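Local coordinates for glucan-binding protein C, GbpC (Streptococcus mutans UA159, PDB 5UQZ) that probably binds glucan as the adhesive part of a cell-wall-linked surface protein that mediates both sucrose-independent and sucrose-dependent adherence, at residues Ser224-Thr229 against His235-Asn240; Phe314-Asn319 against Leu323-Trp328. One frame throughout, in Å; residues are numbered along the deposited sequence.

Contact 1 of 2, residues Ser224-Thr229 against His235-Asn240; sequences SLNHWT and HVEKVN. With CA (calcium ion), chain B.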
loop_
_atom_site.group_PDB
_atom_site.type_symbol
_atom_site.label_atom_id
_atom_site.label_comp_id
_atom_site.label_asym_id
_atom_site.label_seq_id
_atom_site.Cartn_x
_atom_site.Cartn_y
_atom_site.Cartn_z
ATOM N N SER A 224 2.162 -2.129 -2.084
ATOM C CA SER A 224 2.113 -2.291 -0.641
ATOM C C SER A 224 1.517 -3.655 -0.240
ATOM O O SER A 224 0.698 -3.775 0.663
ATOM C CB SER A 224 1.347 -1.135 -0.006
ATOM O OG SER A 224 1.418 -1.164 1.405
ATOM N N LEU A 225 2.021 -4.730 -0.872
ATOM C CA LEU A 225 1.597 -6.084 -0.502
ATOM C C LEU A 225 2.609 -6.628 0.500
ATOM O O LEU A 225 3.502 -7.433 0.169
ATOM C CB LEU A 225 1.423 -6.969 -1.725
ATOM C CG LEU A 225 0.327 -6.491 -2.707
ATOM C CD1 LEU A 225 0.255 -7.424 -3.888
ATOM C CD2 LEU A 225 -1.033 -6.342 -2.055
ATOM N N ASN A 226 2.430 -6.224 1.750
ATOM C CA ASN A 226 3.400 -6.580 2.782
ATOM C C ASN A 226 3.318 -8.050 3.170
ATOM O O ASN A 226 2.221 -8.594 3.285
ATOM C CB ASN A 226 3.133 -5.772 4.072
ATOM C CG ASN A 226 3.110 -4.292 3.837
ATOM O OD1 ASN A 226 2.181 -3.796 3.206
ATOM N ND2 ASN A 226 4.139 -3.579 4.277
ATOM N N HIS A 227 4.487 -8.634 3.428
ATOM C CA HIS A 227 4.573 -9.928 4.075
ATOM C C HIS A 227 5.614 -9.761 5.175
ATOM O O HIS A 227 6.804 -9.554 4.898
ATOM C CB HIS A 227 5.017 -10.991 3.066
ATOM C CG HIS A 227 5.096 -12.381 3.642
ATOM N ND1 HIS A 227 5.275 -13.501 2.853
ATOM C CD2 HIS A 227 5.006 -12.832 4.923
ATOM C CE1 HIS A 227 5.277 -14.576 3.619
ATOM N NE2 HIS A 227 5.125 -14.197 4.876
ATOM N N TRP A 228 5.184 -9.809 6.418
ATOM C CA TRP A 228 6.112 -9.775 7.538
ATOM C C TRP A 228 5.940 -11.017 8.398
ATOM O O TRP A 228 4.823 -11.530 8.531
ATOM C CB TRP A 228 6.002 -8.489 8.372
ATOM C CG TRP A 228 4.642 -8.043 8.948
ATOM C CD1 TRP A 228 3.821 -7.044 8.455
ATOM C CD2 TRP A 228 3.992 -8.536 10.132
ATOM N NE1 TRP A 228 2.721 -6.886 9.283
ATOM C CE2 TRP A 228 2.804 -7.787 10.309
ATOM C CE3 TRP A 228 4.301 -9.539 11.062
ATOM C CZ2 TRP A 228 1.925 -8.014 11.372
ATOM C CZ3 TRP A 228 3.418 -9.760 12.121
ATOM C CH2 TRP A 228 2.257 -9.009 12.257
ATOM N N THR A 229 7.056 -11.512 8.930
ATOM C CA THR A 229 7.047 -12.708 9.759
ATOM C C THR A 229 7.776 -12.382 11.051
ATOM O O THR A 229 8.988 -12.107 11.036
ATOM C CB THR A 229 7.710 -13.886 9.039
ATOM O OG1 THR A 229 7.100 -14.096 7.757
ATOM C CG2 THR A 229 7.550 -15.142 9.851
ATOM N N HIS A 235 2.116 -12.437 8.568
ATOM C CA HIS A 235 1.115 -11.545 7.993
ATOM C C HIS A 235 1.389 -11.389 6.501
ATOM O O HIS A 235 2.484 -10.941 6.128
ATOM C CB HIS A 235 1.325 -10.198 8.668
ATOM C CG HIS A 235 0.461 -9.092 8.129
ATOM N ND1 HIS A 235 -0.607 -8.580 8.834
ATOM C CD2 HIS A 235 0.537 -8.362 6.984
ATOM C CE1 HIS A 235 -1.123 -7.555 8.170
ATOM N NE2 HIS A 235 -0.453 -7.406 7.028
ATOM N N VAL A 236 0.425 -11.762 5.663
ATOM C CA VAL A 236 0.616 -11.716 4.217
ATOM C C VAL A 236 -0.587 -11.024 3.591
ATOM O O VAL A 236 -1.745 -11.350 3.903
ATOM C CB VAL A 236 0.793 -13.131 3.612
ATOM C CG1 VAL A 236 1.187 -13.030 2.133
ATOM C CG2 VAL A 236 1.769 -14.010 4.346
ATOM N N GLU A 237 -0.306 -10.080 2.689
ATOM C CA GLU A 237 -1.320 -9.379 1.899
ATOM C C GLU A 237 -1.275 -9.930 0.482
ATOM O O GLU A 237 -0.198 -10.032 -0.118
ATOM C CB GLU A 237 -1.050 -7.876 1.964
ATOM C CG GLU A 237 -1.144 -7.406 3.414
ATOM C CD GLU A 237 -0.770 -5.978 3.719
ATOM O OE1 GLU A 237 -0.583 -5.148 2.816
ATOM O OE2 GLU A 237 -0.695 -5.691 4.956
ATOM N N LYS A 238 -2.443 -10.265 -0.056
ATOM C CA LYS A 238 -2.556 -10.968 -1.335
ATOM C C LYS A 238 -3.671 -10.375 -2.173
ATOM O O LYS A 238 -4.621 -9.805 -1.643
ATOM C CB LYS A 238 -2.919 -12.468 -1.107
ATOM C CG LYS A 238 -1.983 -13.221 -0.160
ATOM C CD LYS A 238 -2.359 -14.694 -0.097
ATOM C CE LYS A 238 -1.365 -15.482 0.715
ATOM N NZ LYS A 238 -1.832 -16.870 0.913
ATOM N N VAL A 239 -3.544 -10.547 -3.497
ATOM C CA VAL A 239 -4.637 -10.187 -4.400
ATOM C C VAL A 239 -4.917 -11.353 -5.340
ATOM O O VAL A 239 -3.995 -11.866 -5.986
ATOM C CB VAL A 239 -4.337 -8.913 -5.202
ATOM C CG1 VAL A 239 -5.587 -8.521 -6.033
ATOM C CG2 VAL A 239 -3.934 -7.805 -4.276
ATOM N N ASN A 240 -6.183 -11.755 -5.458
ATOM C CA ASN A 240 -6.630 -12.672 -6.487
ATOM C C ASN A 240 -7.192 -11.806 -7.609
ATOM O O ASN A 240 -8.202 -11.108 -7.424
ATOM C CB ASN A 240 -7.689 -13.620 -5.938
ATOM C CG ASN A 240 -8.091 -14.664 -6.956
ATOM O OD1 ASN A 240 -8.183 -14.382 -8.156
ATOM N ND2 ASN A 240 -8.309 -15.910 -6.492
HETATM CA CA CA B . 0.126 -2.782 2.728
HETATM O O HOH W 1 2.613 -10.117 0.107
HETATM O O HOH W 2 -0.067 -3.269 5.238
HETATM O O HOH W 3 1.090 -1.045 4.179
HETATM O O HOH W 4 -1.491 -1.394 3.989
HETATM O O HOH W 5 -1.744 -2.462 1.298
#
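H235 lies against the indole of W228. Its CB sits over the six-membered ring of W228, 3.4 Å from the ring centroid, a CH-pi contact on the indole face. Beyond CB the imidazole turns nearly parallel to the five-membered ring, an offset stack with planes 9° apart and H235 CG 3.4 Å from W228 NE1. With CG anti to the backbone N (chi1 175°), the ring runs on toward E237, where H235 NE2 donates a nearly straight hydrogen bond of 2.7 Å to E237 OE2, in the imidazole plane and on the anti lone pair of that oxygen. ND1 is taken by N319 OD1, so both ring nitrogens are engaged and the rotation of the ring is fixed.

H235 thus probably acts from the second shell to orient E237, a calcium ligand. E237 OE1 binds calcium at 2.5 Å, beside N226 OD1 at 2.3 Å; S224 contributes both O and OG, and four waters complete eightfold coordination. On the other face of the hairpin, V236 CG2 rests over the centre of the H227 ring.

Two hydrogen bonds join W228 and H235 in the antiparallel hairpin 227-230/233-240. Strand 233-240 is flanked also by strands 260-263 and 312-319, while D285 bonds both S224 and N226, and Q268 also accepts from N226.

Contact 2 of 2, residues Phe314-Asn319 against Leu323-Trp328; sequences FTVGGN and LPTTIW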
loop_
_atom_site.group_PDB
_atom_site.type_symbol
_atom_site.label_atom_id
_atom_site.label_comp_id
_atom_site.label_asym_id
_atom_site.label_seq_id
_atom_site.Cartn_x
_atom_site.Cartn_y
_atom_site.Cartn_z
ATOM N N PHE A 314 -8.880 -8.786 -2.563
ATOM C CA PHE A 314 -7.677 -8.681 -1.752
ATOM C C PHE A 314 -7.905 -9.362 -0.417
ATOM O O PHE A 314 -9.045 -9.425 0.084
ATOM C CB PHE A 314 -7.213 -7.239 -1.575
ATOM C CG PHE A 314 -8.112 -6.333 -0.740
ATOM C CD1 PHE A 314 -7.985 -6.335 0.660
ATOM C CD2 PHE A 314 -8.982 -5.455 -1.340
ATOM C CE1 PHE A 314 -8.762 -5.486 1.432
ATOM C CE2 PHE A 314 -9.764 -4.590 -0.545
ATOM C CZ PHE A 314 -9.646 -4.594 0.840
ATOM N N THR A 315 -6.821 -9.904 0.143
ATOM C CA THR A 315 -6.906 -10.538 1.444
ATOM C C THR A 315 -5.720 -10.160 2.308
ATOM O O THR A 315 -4.626 -9.852 1.812
ATOM C CB THR A 315 -7.026 -12.093 1.399
ATOM O OG1 THR A 315 -5.788 -12.657 0.981
ATOM C CG2 THR A 315 -8.103 -12.553 0.426
ATOM N N VAL A 316 -5.926 -10.231 3.613
ATOM C CA VAL A 316 -4.859 -10.046 4.584
ATOM C C VAL A 316 -5.124 -10.978 5.747
ATOM O O VAL A 316 -6.259 -11.060 6.251
ATOM C CB VAL A 316 -4.706 -8.563 5.023
ATOM C CG1 VAL A 316 -6.018 -7.984 5.569
ATOM C CG2 VAL A 316 -3.576 -8.411 6.006
ATOM N N GLY A 317 -4.090 -11.686 6.189
ATOM C CA GLY A 317 -4.251 -12.606 7.308
ATOM C C GLY A 317 -2.894 -13.072 7.781
ATOM O O GLY A 317 -1.862 -12.719 7.219
ATOM N N GLY A 318 -2.911 -13.875 8.845
ATOM C CA GLY A 318 -1.687 -14.445 9.392
ATOM C C GLY A 318 -1.237 -13.873 10.719
ATOM O O GLY A 318 -0.277 -14.394 11.299
ATOM N N ASN A 319 -1.879 -12.815 11.223
ATOM C CA ASN A 319 -1.507 -12.292 12.533
ATOM C C ASN A 319 -1.834 -13.306 13.612
ATOM O O ASN A 319 -2.785 -14.094 13.490
ATOM C CB ASN A 319 -2.351 -11.056 12.874
ATOM C CG ASN A 319 -1.894 -9.826 12.132
ATOM O OD1 ASN A 319 -1.233 -9.932 11.072
ATOM N ND2 ASN A 319 -2.303 -8.660 12.572
ATOM N N LEU A 323 -3.710 -9.562 17.921
ATOM C CA LEU A 323 -3.078 -8.458 17.206
ATOM C C LEU A 323 -3.979 -8.118 16.037
ATOM O O LEU A 323 -3.999 -8.862 15.040
ATOM C CB LEU A 323 -1.709 -8.907 16.705
ATOM C CG LEU A 323 -0.922 -7.745 16.156
ATOM C CD1 LEU A 323 -0.427 -6.810 17.274
ATOM C CD2 LEU A 323 0.235 -8.210 15.267
ATOM N N PRO A 324 -4.724 -7.021 16.094
ATOM C CA PRO A 324 -5.720 -6.730 15.044
ATOM C C PRO A 324 -5.103 -6.704 13.658
ATOM O O PRO A 324 -3.947 -6.278 13.475
ATOM C CB PRO A 324 -6.261 -5.353 15.451
ATOM C CG PRO A 324 -6.172 -5.380 16.960
ATOM C CD PRO A 324 -4.853 -6.099 17.251
ATOM N N THR A 325 -5.867 -7.228 12.694
ATOM C CA THR A 325 -5.442 -7.317 11.301
ATOM C C THR A 325 -5.945 -6.087 10.564
ATOM O O THR A 325 -7.138 -5.773 10.633
ATOM C CB THR A 325 -6.066 -8.550 10.659
ATOM O OG1 THR A 325 -5.565 -9.714 11.339
ATOM C CG2 THR A 325 -5.700 -8.692 9.193
ATOM N N THR A 326 -5.056 -5.398 9.849
ATOM C CA THR A 326 -5.414 -4.203 9.077
ATOM C C THR A 326 -4.766 -4.244 7.715
ATOM O O THR A 326 -3.705 -4.846 7.538
ATOM C CB THR A 326 -4.951 -2.925 9.801
ATOM O OG1 THR A 326 -3.533 -2.954 9.979
ATOM C CG2 THR A 326 -5.610 -2.791 11.168
ATOM N N ILE A 327 -5.350 -3.499 6.782
ATOM C CA ILE A 327 -4.732 -3.216 5.496
ATOM C C ILE A 327 -5.316 -1.926 4.962
ATOM O O ILE A 327 -6.547 -1.717 5.002
ATOM C CB ILE A 327 -4.913 -4.378 4.487
ATOM C CG1 ILE A 327 -4.090 -4.112 3.210
ATOM C CG2 ILE A 327 -6.358 -4.659 4.170
ATOM C CD1 ILE A 327 -4.134 -5.314 2.182
ATOM N N TRP A 328 -4.452 -1.070 4.404
ATOM C CA TRP A 328 -4.894 0.063 3.606
ATOM C C TRP A 328 -4.721 -0.397 2.171
ATOM O O TRP A 328 -3.594 -0.450 1.659
ATOM C CB TRP A 328 -4.068 1.306 3.870
ATOM C CG TRP A 328 -4.531 2.504 3.101
ATOM C CD1 TRP A 328 -5.522 2.578 2.113
ATOM C CD2 TRP A 328 -4.086 3.832 3.293
ATOM N NE1 TRP A 328 -5.629 3.850 1.646
ATOM C CE2 TRP A 328 -4.778 4.647 2.365
ATOM C CE3 TRP A 328 -3.129 4.408 4.138
ATOM C CZ2 TRP A 328 -4.567 6.022 2.277
ATOM C CZ3 TRP A 328 -2.925 5.766 4.053
ATOM C CH2 TRP A 328 -3.646 6.558 3.123
HETATM O O HOH W 6 -4.528 -11.961 10.398
HETATM O O HOH W 7 -2.261 -6.049 11.031
#
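The carboxamide of N319 and the ring of F314 are the flat groups that strand 312-319 presents to segment 323-328. At the amide edge, N319 ND2 donates a nearly straight hydrogen bond to L323 O (3.0 Å, 168° at the hydrogen). The acceptor lies in the amide plane, yet the donor stands well above the carbonyl plane of L323. N319 ND2 also donates to a water that accepts from T326 N, and the other end of the amide, OD1, is bound to H235. The bonds at ND2 and OD1 probably fix the rotation of the amide. L323 CD2 comes to 3.7 Å from N319 ND2. The phenyl ring of F314 meets I327 CG2 obliquely through CE1, at 3.7 Å, and stacks with F329.

The two strands belong to different sheets and run roughly antiparallel, their axes 7.1 Å apart. No backbone hydrogen bond passes directly between them; the contact is thus a face-to-face meeting of layers in the beta-supersandwich, with 312-319 in the larger sheet and 325-329 at one border of the four-stranded sheet.

Between the layers, V316 carries the apolar part. Its CG1 stands between the backbone N and the carbonyl carbon (chi1 55°), a placement that sets it 3.6 Å from I327 CG2 and 3.7 Å from T325 CG2. V316 passes alongside T325 and I327, pointing the opposite way to each. Toward N319, the hydroxyl of T325 is hydrogen-bonded to T186, and a water 2.6 Å from T325 OG1 also accepts from N319 N at 2.9 Å. I182 of strand 180-184 also touches both F314 and I327.

After the long N-terminal helix 3-51 and strands of both sheets, the chain reaches contact 1, which closes the short turn between 227-230 and 233-240. Some seventy residues later, contact 2 closes the brief connection between strand 312-319 and 323-328. The two loops follow in series, neither nested nor crossed, but their strands come together in space: 233-240 and 312-319 are antiparallel neighbours in the larger sheet. Contact 1 works along that sheet and adds the calcium-binding loop, whereas contact 2 steps from it to the four-stranded sheet. I327 CD1 approaches E237 OE1 to 3.6 Å, bringing the second layer up to the metal site.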